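Local coordinates for protein DNA fragmentation factor subunit beta (Mus musculus, PDB 1V0D) that cuts chromosomal DNA during apoptosis as a caspase-activated endonuclease, causing DNA fragmentation and chromatin condensation, at residues T134-E139 against F152-G157; D262-K267 against A297-L302; R283-E288 against R321-Q326. One frame throughout, in Å; residues are numbered along the deposited sequence.

Contact 2 supplies Asp262, one of the two residues at the magnesium ion, from one of its two short paired strands. The centres of contacts 2 and 3 are about 21 Å apart, yet their nearest atoms come within about 4 Å without touching. The two interleave along the chain: helix 267-281 runs from the first segment of contact 2 toward the first of contact 3, and helix 287-295 leads back to the second of contact 2. Contact 1 precedes both in sequence, its centre about 29 Å from that of contact 2 and about 43 Å from that of contact 3. Contacts 1 and 3 lie on opposite sides of the chain's centre, away from the magnesium.

Contact 1: residues T134-E139 against F152-G157; sequences TAETRE and FRNKSG
Thr137 and Asn154 form a single beta bridge just where the chain enters helix 155-175, and Asn154 occupies the N-cap position of that helix. Two backbone bonds define the bridge: Arg138 N to Arg153 O at 2.8 Å, and Lys155 N to Glu136 O at 2.9 Å. On one side of it, the Glu136 side chain is aimed at the helix start. With CG anti to the backbone N and a bend at chi2 (73°), OE1 reaches Ser156, which grips it twice: Ser156 OG is 2.7 Å from Glu136 OE1 and Ser156 N is 2.9 Å from the same oxygen, the two donors arriving from opposite faces of the carboxylate. A backbone N-H of the first helical turn is thereby satisfied by an acidic side chain, while Glu136 OE2 makes a salt bridge with Arg212. The placing of the Asn154 amide against this carboxylate is doubtful in the model.

On the other side two arginines meet. Their chains cross at about a right angle and their guanidinium planes are 31° apart, with Arg138 CB over a face of the Arg153 group, displaced toward its rim. The extended Arg138 runs on to carbonyl oxygens, Leu148 O and Glu149 O, and its bond to Phe152 O is weak.

Lys155 stretches back along the loop, where its ammonium makes a salt bridge with Asp141, a hydrogen bond to Tyr247 O and a cation-pi contact with Trp144. Across the contact, Lys155 NZ donates to Ala135 O at 2.8 Å, approaching from above the carbonyl plane, 49° out of it.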
loop_
_atom_site.group_PDB
_atom_site.type_symbol
_atom_site.label_atom_id
_atom_site.label_comp_id
_atom_site.label_asym_id
_atom_site.label_seq_id
_atom_site.Cartn_x
_atom_site.Cartn_y
_atom_site.Cartn_z
ATOM N N THR A 134 23.950 0.836 4.790
ATOM C CA THR A 134 24.913 1.361 5.735
ATOM C C THR A 134 24.834 2.861 5.959
ATOM O O THR A 134 25.060 3.326 7.073
ATOM C CB THR A 134 26.339 1.002 5.319
ATOM O OG1 THR A 134 26.424 -0.406 5.063
ATOM C CG2 THR A 134 27.307 1.356 6.435
ATOM N N ALA A 135 24.516 3.627 4.918
ATOM C CA ALA A 135 24.430 5.083 5.065
ATOM C C ALA A 135 23.314 5.483 6.033
ATOM O O ALA A 135 22.238 4.892 6.031
ATOM C CB ALA A 135 24.204 5.730 3.706
ATOM N N GLU A 136 23.558 6.499 6.849
ATOM C CA GLU A 136 22.552 6.921 7.816
ATOM C C GLU A 136 22.089 8.361 7.656
ATOM O O GLU A 136 20.937 8.693 7.961
ATOM C CB GLU A 136 23.092 6.736 9.235
ATOM C CG GLU A 136 22.118 7.138 10.327
ATOM C CD GLU A 136 20.961 6.151 10.494
ATOM O OE1 GLU A 136 19.956 6.526 11.143
ATOM O OE2 GLU A 136 21.058 5.001 9.994
ATOM N N THR A 137 22.990 9.216 7.180
ATOM C CA THR A 137 22.682 10.628 7.012
ATOM C C THR A 137 22.291 11.035 5.606
ATOM O O THR A 137 22.668 10.389 4.621
ATOM C CB THR A 137 23.862 11.486 7.423
ATOM O OG1 THR A 137 24.363 11.009 8.673
ATOM C CG2 THR A 137 23.427 12.943 7.583
ATOM N N ARG A 138 21.535 12.126 5.536
ATOM C CA ARG A 138 21.067 12.676 4.275
ATOM C C ARG A 138 22.273 13.089 3.447
ATOM O O ARG A 138 22.245 13.036 2.214
ATOM C CB ARG A 138 20.174 13.881 4.543
ATOM C CG ARG A 138 19.333 14.289 3.369
ATOM C CD ARG A 138 18.211 15.181 3.834
ATOM N NE ARG A 138 17.136 15.243 2.856
ATOM C CZ ARG A 138 15.956 15.805 3.088
ATOM N NH1 ARG A 138 15.704 16.356 4.271
ATOM N NH2 ARG A 138 15.019 15.802 2.143
ATOM N N GLU A 139 23.333 13.494 4.144
ATOM C CA GLU A 139 24.576 13.911 3.514
ATOM C C GLU A 139 25.210 12.750 2.739
ATOM O O GLU A 139 25.585 12.904 1.581
ATOM C CB GLU A 139 25.554 14.412 4.584
ATOM C CG GLU A 139 26.849 15.030 4.048
ATOM C CD GLU A 139 26.640 16.413 3.428
ATOM O OE1 GLU A 139 26.112 17.314 4.126
ATOM O OE2 GLU A 139 27.010 16.599 2.242
ATOM N N PHE A 152 14.209 16.417 8.275
ATOM C CA PHE A 152 14.735 15.060 8.329
ATOM C C PHE A 152 16.143 14.941 7.769
ATOM O O PHE A 152 16.356 14.917 6.557
ATOM C CB PHE A 152 13.778 14.098 7.613
ATOM C CG PHE A 152 12.418 14.028 8.251
ATOM C CD1 PHE A 152 11.266 14.215 7.497
ATOM C CD2 PHE A 152 12.293 13.838 9.622
ATOM C CE1 PHE A 152 10.009 14.223 8.102
ATOM C CE2 PHE A 152 11.044 13.845 10.235
ATOM C CZ PHE A 152 9.900 14.040 9.475
ATOM N N ARG A 153 17.102 14.863 8.685
ATOM C CA ARG A 153 18.515 14.750 8.351
ATOM C C ARG A 153 18.976 13.294 8.440
ATOM O O ARG A 153 19.823 12.839 7.667
ATOM C CB ARG A 153 19.342 15.581 9.341
ATOM C CG ARG A 153 19.125 17.091 9.294
ATOM C CD ARG A 153 20.074 17.751 8.290
ATOM N NE ARG A 153 19.568 17.722 6.918
ATOM C CZ ARG A 153 20.337 17.754 5.833
ATOM N NH1 ARG A 153 21.660 17.807 5.947
ATOM N NH2 ARG A 153 19.781 17.744 4.627
ATOM N N ASN A 154 18.405 12.572 9.397
ATOM C CA ASN A 154 18.778 11.190 9.652
ATOM C C ASN A 154 17.712 10.189 9.217
ATOM O O ASN A 154 16.525 10.500 9.230
ATOM C CB ASN A 154 19.054 11.034 11.152
ATOM C CG ASN A 154 19.733 9.726 11.482
ATOM O OD1 ASN A 154 19.901 9.366 12.655
ATOM N ND2 ASN A 154 20.141 9.001 10.443
ATOM N N LYS A 155 18.137 8.987 8.834
ATOM C CA LYS A 155 17.195 7.946 8.428
ATOM C C LYS A 155 16.393 7.419 9.630
ATOM O O LYS A 155 15.156 7.464 9.632
ATOM C CB LYS A 155 17.928 6.781 7.763
ATOM C CG LYS A 155 18.431 7.065 6.357
ATOM C CD LYS A 155 19.066 5.822 5.757
ATOM C CE LYS A 155 19.624 6.093 4.379
ATOM N NZ LYS A 155 20.446 4.946 3.904
ATOM N N SER A 156 17.098 6.910 10.641
ATOM C CA SER A 156 16.441 6.395 11.841
ATOM C C SER A 156 15.423 7.414 12.300
ATOM O O SER A 156 14.302 7.072 12.665
ATOM C CB SER A 156 17.451 6.172 12.972
ATOM O OG SER A 156 18.285 5.059 12.711
ATOM N N GLY A 157 15.831 8.676 12.267
ATOM C CA GLY A 157 14.964 9.748 12.702
ATOM C C GLY A 157 13.663 9.806 11.952
ATOM O O GLY A 157 12.610 9.991 12.550
#

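Contact 2: residues D262-K267 against A297-L302. With MG (magnesium ion), chain C.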
loop_
_atom_site.group_PDB
_atom_site.type_symbol
_atom_site.label_atom_id
_atom_site.label_comp_id
_atom_site.label_asym_id
_atom_site.label_seq_id
_atom_site.Cartn_x
_atom_site.Cartn_y
_atom_site.Cartn_z
ATOM N N ASP A 262 -0.450 -4.453 12.471
ATOM C CA ASP A 262 -1.787 -5.001 12.655
ATOM C C ASP A 262 -2.141 -5.466 14.067
ATOM O O ASP A 262 -1.421 -6.263 14.667
ATOM C CB ASP A 262 -1.964 -6.129 11.620
ATOM C CG ASP A 262 -3.326 -6.809 11.683
ATOM O OD1 ASP A 262 -4.378 -6.125 11.678
ATOM O OD2 ASP A 262 -3.330 -8.059 11.714
ATOM N N HIS A 263 -3.250 -4.947 14.595
ATOM C CA HIS A 263 -3.726 -5.319 15.925
ATOM C C HIS A 263 -4.286 -6.747 15.896
ATOM O O HIS A 263 -5.196 -7.041 15.113
ATOM C CB HIS A 263 -4.845 -4.382 16.388
ATOM C CG HIS A 263 -4.399 -2.982 16.687
ATOM N ND1 HIS A 263 -4.081 -2.072 15.702
ATOM C CD2 HIS A 263 -4.245 -2.328 17.865
ATOM C CE1 HIS A 263 -3.755 -0.919 16.260
ATOM N NE2 HIS A 263 -3.847 -1.048 17.571
ATOM N N ILE A 264 -3.757 -7.625 16.746
ATOM C CA ILE A 264 -4.239 -8.996 16.797
ATOM C C ILE A 264 -5.687 -8.986 17.268
ATOM O O ILE A 264 -6.551 -9.614 16.663
ATOM C CB ILE A 264 -3.396 -9.847 17.740
ATOM C CG1 ILE A 264 -1.916 -9.740 17.335
ATOM C CG2 ILE A 264 -3.867 -11.301 17.675
ATOM C CD1 ILE A 264 -0.968 -10.532 18.210
ATOM N N ILE A 265 -5.954 -8.289 18.363
ATOM C CA ILE A 265 -7.319 -8.151 18.843
ATOM C C ILE A 265 -7.676 -6.807 18.206
ATOM O O ILE A 265 -7.167 -5.760 18.621
ATOM C CB ILE A 265 -7.379 -8.039 20.381
ATOM C CG1 ILE A 265 -6.801 -9.303 21.022
ATOM C CG2 ILE A 265 -8.812 -7.839 20.837
ATOM C CD1 ILE A 265 -6.907 -9.320 22.538
ATOM N N GLU A 266 -8.516 -6.849 17.173
ATOM C CA GLU A 266 -8.907 -5.654 16.430
ATOM C C GLU A 266 -9.240 -4.489 17.336
ATOM O O GLU A 266 -10.027 -4.617 18.273
ATOM C CB GLU A 266 -10.082 -5.980 15.528
ATOM C CG GLU A 266 -9.768 -7.052 14.520
ATOM C CD GLU A 266 -10.951 -7.362 13.628
ATOM O OE1 GLU A 266 -11.944 -7.934 14.130
ATOM O OE2 GLU A 266 -10.892 -7.024 12.422
ATOM N N LYS A 267 -8.655 -3.337 17.046
ATOM C CA LYS A 267 -8.885 -2.195 17.900
ATOM C C LYS A 267 -10.211 -1.499 17.683
ATOM O O LYS A 267 -10.905 -1.171 18.645
ATOM C CB LYS A 267 -7.744 -1.188 17.759
ATOM C CG LYS A 267 -8.075 -0.007 16.902
ATOM C CD LYS A 267 -6.957 0.994 16.873
ATOM C CE LYS A 267 -7.316 2.114 15.914
ATOM N NZ LYS A 267 -6.203 3.078 15.753
ATOM N N ALA A 297 3.514 -3.480 21.167
ATOM C CA ALA A 297 3.805 -4.644 20.354
ATOM C C ALA A 297 3.195 -5.874 21.009
ATOM O O ALA A 297 3.245 -6.962 20.452
ATOM C CB ALA A 297 5.302 -4.825 20.198
ATOM N N GLU A 298 2.623 -5.715 22.198
ATOM C CA GLU A 298 1.997 -6.855 22.866
ATOM C C GLU A 298 0.815 -7.325 22.030
ATOM O O GLU A 298 0.494 -8.503 22.010
ATOM C CB GLU A 298 1.470 -6.476 24.253
ATOM C CG GLU A 298 2.528 -6.062 25.238
ATOM C CD GLU A 298 1.938 -5.595 26.565
ATOM O OE1 GLU A 298 1.272 -6.415 27.258
ATOM O OE2 GLU A 298 2.145 -4.402 26.903
ATOM N N ASN A 299 0.175 -6.391 21.341
ATOM C CA ASN A 299 -0.985 -6.706 20.538
ATOM C C ASN A 299 -0.827 -6.298 19.075
ATOM O O ASN A 299 -1.787 -6.360 18.301
ATOM C CB ASN A 299 -2.210 -6.023 21.147
ATOM C CG ASN A 299 -3.471 -6.342 20.400
ATOM O OD1 ASN A 299 -3.670 -7.480 19.979
ATOM N ND2 ASN A 299 -4.341 -5.347 20.229
ATOM N N LEU A 300 0.381 -5.880 18.698
ATOM C CA LEU A 300 0.660 -5.452 17.324
ATOM C C LEU A 300 1.638 -6.376 16.618
ATOM O O LEU A 300 2.725 -6.647 17.136
ATOM C CB LEU A 300 1.249 -4.035 17.297
ATOM C CG LEU A 300 0.409 -2.871 17.837
ATOM C CD1 LEU A 300 1.201 -1.576 17.691
ATOM C CD2 LEU A 300 -0.920 -2.772 17.097
ATOM N N LYS A 301 1.254 -6.855 15.438
ATOM C CA LYS A 301 2.111 -7.720 14.633
ATOM C C LYS A 301 2.541 -6.879 13.422
ATOM O O LYS A 301 1.706 -6.218 12.804
ATOM C CB LYS A 301 1.323 -8.935 14.139
ATOM C CG LYS A 301 1.668 -10.289 14.760
ATOM C CD LYS A 301 1.012 -11.409 13.919
ATOM C CE LYS A 301 1.526 -12.828 14.241
ATOM N NZ LYS A 301 0.940 -13.440 15.489
ATOM N N LEU A 302 3.829 -6.880 13.090
ATOM C CA LEU A 302 4.297 -6.128 11.933
ATOM C C LEU A 302 4.209 -7.049 10.732
ATOM O O LEU A 302 5.003 -7.974 10.603
ATOM C CB LEU A 302 5.745 -5.680 12.120
ATOM C CG LEU A 302 6.398 -4.999 10.904
ATOM C CD1 LEU A 302 5.694 -3.693 10.576
ATOM C CD2 LEU A 302 7.864 -4.739 11.205
HETATM MG MG MG C . -5.731 -4.332 11.190
#
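Asp262 and His263 pair with Lys301 and Leu300 in an antiparallel two-stranded sheet, 260-263 against 300-303, consistent with the beta-beta-alpha-metal site of the His-Me finger nucleases. Asp262 and Lys301 are the hydrogen-bonded pair: Lys301 N lies 2.8 Å from Asp262 O, in a nearly straight bond (172°), and Asp262 N is likewise 2.8 Å from Lys301 O. His263 and Leu300 are the non-hydrogen-bonded pair.

The close packing lies on the His263 side. Leu300 CD2 sits squarely over the imidazole, 3.3 Å from its centroid, a CH-pi contact between side chains that run side by side in the same direction. Lys267 CB covers the opposite face toward its rim, and His263 NE2 is hydrogen-bonded to Leu294 O. Beyond the strand, the buried Asn299 amide pairs with the backbone of Ile265 through both oxygen and nitrogen. Asn299 OD1 receives Ile265 N at 2.9 Å, in the carbonyl plane and on a lone pair. Asn299 ND2 lies 3.3 Å from Ile265 O and is also hydrogen-bonded to Leu293 O. The Asn299 backbone holds the turn as well, its O receiving Ile264 N at 2.8 Å.

Looser packing is confined to the partly exposed Ile264 and Lys301, where Ile264 CD1 comes no nearer than 4.3 Å to Lys301 CG.

Asp262, on the same sheet face as Lys301, is itself buried. Its OD1 binds magnesium at 2.3 Å, His308 being the site's other residue, while OD2 is hydrogen-bonded to His313 NE2; this second-shell histidine probably helps set the carboxylate's rotation while the paired strands hold its backbone.

Contact 3: residues R283-E288 against R321-Q326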
loop_
_atom_site.group_PDB
_atom_site.type_symbol
_atom_site.label_atom_id
_atom_site.label_comp_id
_atom_site.label_asym_id
_atom_site.label_seq_id
_atom_site.Cartn_x
_atom_site.Cartn_y
_atom_site.Cartn_z
ATOM N N ARG A 283 -17.182 -0.544 37.576
ATOM C CA ARG A 283 -15.996 -1.037 38.264
ATOM C C ARG A 283 -14.810 -0.205 37.776
ATOM O O ARG A 283 -14.872 0.424 36.717
ATOM C CB ARG A 283 -15.770 -2.524 37.969
ATOM C CG ARG A 283 -16.556 -3.462 38.879
ATOM C CD ARG A 283 -16.625 -4.883 38.322
ATOM N NE ARG A 283 -17.405 -4.938 37.082
ATOM C CZ ARG A 283 -17.449 -5.980 36.251
ATOM N NH1 ARG A 283 -16.758 -7.089 36.508
ATOM N NH2 ARG A 283 -18.183 -5.905 35.148
ATOM N N GLU A 284 -13.737 -0.182 38.555
ATOM C CA GLU A 284 -12.564 0.591 38.177
ATOM C C GLU A 284 -11.848 -0.098 37.016
ATOM O O GLU A 284 -11.477 -1.273 37.112
ATOM C CB GLU A 284 -11.622 0.717 39.373
ATOM C CG GLU A 284 -10.854 2.025 39.447
ATOM C CD GLU A 284 -9.646 1.904 40.361
ATOM O OE1 GLU A 284 -9.778 1.227 41.411
ATOM O OE2 GLU A 284 -8.577 2.479 40.035
ATOM N N VAL A 285 -11.643 0.639 35.929
ATOM C CA VAL A 285 -10.998 0.089 34.748
ATOM C C VAL A 285 -9.475 0.066 34.758
ATOM O O VAL A 285 -8.822 1.068 35.034
ATOM C CB VAL A 285 -11.444 0.835 33.491
ATOM C CG1 VAL A 285 -10.724 0.285 32.284
ATOM C CG2 VAL A 285 -12.929 0.693 33.314
ATOM N N ASN A 286 -8.923 -1.097 34.436
ATOM C CA ASN A 286 -7.482 -1.280 34.369
ATOM C C ASN A 286 -7.025 -0.791 32.999
ATOM O O ASN A 286 -6.586 -1.582 32.158
ATOM C CB ASN A 286 -7.136 -2.758 34.544
ATOM C CG ASN A 286 -5.680 -3.051 34.257
ATOM O OD1 ASN A 286 -4.803 -2.215 34.505
ATOM N ND2 ASN A 286 -5.407 -4.245 33.743
ATOM N N TRP A 287 -7.126 0.520 32.794
ATOM C CA TRP A 287 -6.763 1.139 31.522
ATOM C C TRP A 287 -5.391 0.762 30.969
ATOM O O TRP A 287 -5.178 0.810 29.758
ATOM C CB TRP A 287 -6.902 2.671 31.605
ATOM C CG TRP A 287 -5.903 3.373 32.466
ATOM C CD1 TRP A 287 -6.098 3.846 33.730
ATOM C CD2 TRP A 287 -4.547 3.688 32.123
ATOM N NE1 TRP A 287 -4.947 4.437 34.202
ATOM C CE2 TRP A 287 -3.979 4.354 33.235
ATOM C CE3 TRP A 287 -3.756 3.473 30.984
ATOM C CZ2 TRP A 287 -2.649 4.809 33.242
ATOM C CZ3 TRP A 287 -2.428 3.926 30.992
ATOM C CH2 TRP A 287 -1.893 4.586 32.115
ATOM N N GLU A 288 -4.461 0.372 31.832
ATOM C CA GLU A 288 -3.137 -0.015 31.342
ATOM C C GLU A 288 -3.254 -1.201 30.378
ATOM O O GLU A 288 -2.473 -1.329 29.429
ATOM C CB GLU A 288 -2.207 -0.391 32.506
ATOM C CG GLU A 288 -1.660 0.791 33.297
ATOM C CD GLU A 288 -2.709 1.454 34.179
ATOM O OE1 GLU A 288 -3.864 0.960 34.220
ATOM O OE2 GLU A 288 -2.376 2.466 34.841
ATOM N N ARG A 321 -8.658 -9.247 32.782
ATOM C CA ARG A 321 -7.691 -8.150 32.862
ATOM C C ARG A 321 -8.306 -6.778 32.637
ATOM O O ARG A 321 -7.611 -5.769 32.686
ATOM C CB ARG A 321 -6.575 -8.357 31.841
ATOM C CG ARG A 321 -5.859 -9.684 31.957
ATOM C CD ARG A 321 -4.814 -9.832 30.865
ATOM N NE ARG A 321 -3.783 -8.797 30.928
ATOM C CZ ARG A 321 -2.840 -8.634 30.003
ATOM N NH1 ARG A 321 -2.803 -9.438 28.946
ATOM N NH2 ARG A 321 -1.934 -7.670 30.130
ATOM N N ILE A 322 -9.609 -6.736 32.396
ATOM C CA ILE A 322 -10.280 -5.472 32.138
ATOM C C ILE A 322 -10.408 -4.559 33.361
ATOM O O ILE A 322 -10.204 -3.341 33.250
ATOM C CB ILE A 322 -11.667 -5.729 31.508
ATOM C CG1 ILE A 322 -11.477 -6.351 30.118
ATOM C CG2 ILE A 322 -12.465 -4.435 31.427
ATOM C CD1 ILE A 322 -12.757 -6.755 29.416
ATOM N N TYR A 323 -10.723 -5.131 34.525
ATOM C CA TYR A 323 -10.876 -4.314 35.730
ATOM C C TYR A 323 -9.789 -4.500 36.779
ATOM O O TYR A 323 -9.162 -5.553 36.870
ATOM C CB TYR A 323 -12.236 -4.564 36.375
ATOM C CG TYR A 323 -13.411 -4.349 35.449
ATOM C CD1 TYR A 323 -14.057 -5.427 34.860
ATOM C CD2 TYR A 323 -13.878 -3.069 35.167
ATOM C CE1 TYR A 323 -15.138 -5.243 34.019
ATOM C CE2 TYR A 323 -14.955 -2.872 34.327
ATOM C CZ TYR A 323 -15.580 -3.966 33.753
ATOM O OH TYR A 323 -16.640 -3.788 32.889
ATOM N N ARG A 324 -9.572 -3.456 37.574
ATOM C CA ARG A 324 -8.561 -3.499 38.621
ATOM C C ARG A 324 -9.054 -4.351 39.774
ATOM O O ARG A 324 -10.182 -4.175 40.247
ATOM C CB ARG A 324 -8.251 -2.095 39.144
ATOM C CG ARG A 324 -7.470 -1.213 38.191
ATOM C CD ARG A 324 -6.996 0.045 38.901
ATOM N NE ARG A 324 -6.607 1.107 37.980
ATOM C CZ ARG A 324 -5.683 0.975 37.035
ATOM N NH1 ARG A 324 -5.043 -0.177 36.875
ATOM N NH2 ARG A 324 -5.394 2.004 36.252
ATOM N N PRO A 325 -8.214 -5.293 40.235
ATOM C CA PRO A 325 -8.497 -6.216 41.337
ATOM C C PRO A 325 -8.874 -5.468 42.597
ATOM O O PRO A 325 -8.175 -4.538 42.995
ATOM C CB PRO A 325 -7.181 -6.957 41.510
ATOM C CG PRO A 325 -6.648 -6.993 40.130
ATOM C CD PRO A 325 -6.896 -5.586 39.652
ATOM N N GLN A 326 -9.985 -5.862 43.213
ATOM C CA GLN A 326 -10.422 -5.231 44.452
ATOM C C GLN A 326 -9.610 -5.909 45.554
ATOM O O GLN A 326 -9.744 -7.121 45.773
ATOM C CB GLN A 326 -11.922 -5.460 44.674
HETATM O O HOH W 1 -3.031 -6.232 32.363
#
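A single beta bridge, Val285 with Tyr323, joins the turn between helices 267-281 and 287-295 to the C-terminal loop. Asn286 N is 2.8 Å from Ile322 O, and Arg324 N is 2.9 Å from Glu284 O. At one end the guanidinium of Arg283 lies flat on the Tyr323 ring, planes 26° apart, in an off-centre cation-pi stack with Arg283 CZ 3.8 Å from the ring centroid. Ile322 CG2 covers the opposite face, and Asp281 makes a salt bridge with Arg283 NH2.

Asn286 is the centre of an inverse gamma turn that leads into helix 287-295. A first torsion of 170° swings its amide away from its own main-chain nitrogen and across the bridge, Asn286 ND2 lying 2.9 Å from Arg321 O. A water links the same residues, accepting from Arg321 NH2 and, weakly, from Asn286 ND2.

At the other end Arg324 extends between two acids in a salt-bridge network. Glu288 OE1 takes Arg324 NH2 on its syn lone pair at 2.7 Å, close to the guanidinium plane, although the carboxylate itself is turned 59° from that plane. Glu284 OE2 meets Arg324 NE in a weak bond of 3.2 Å.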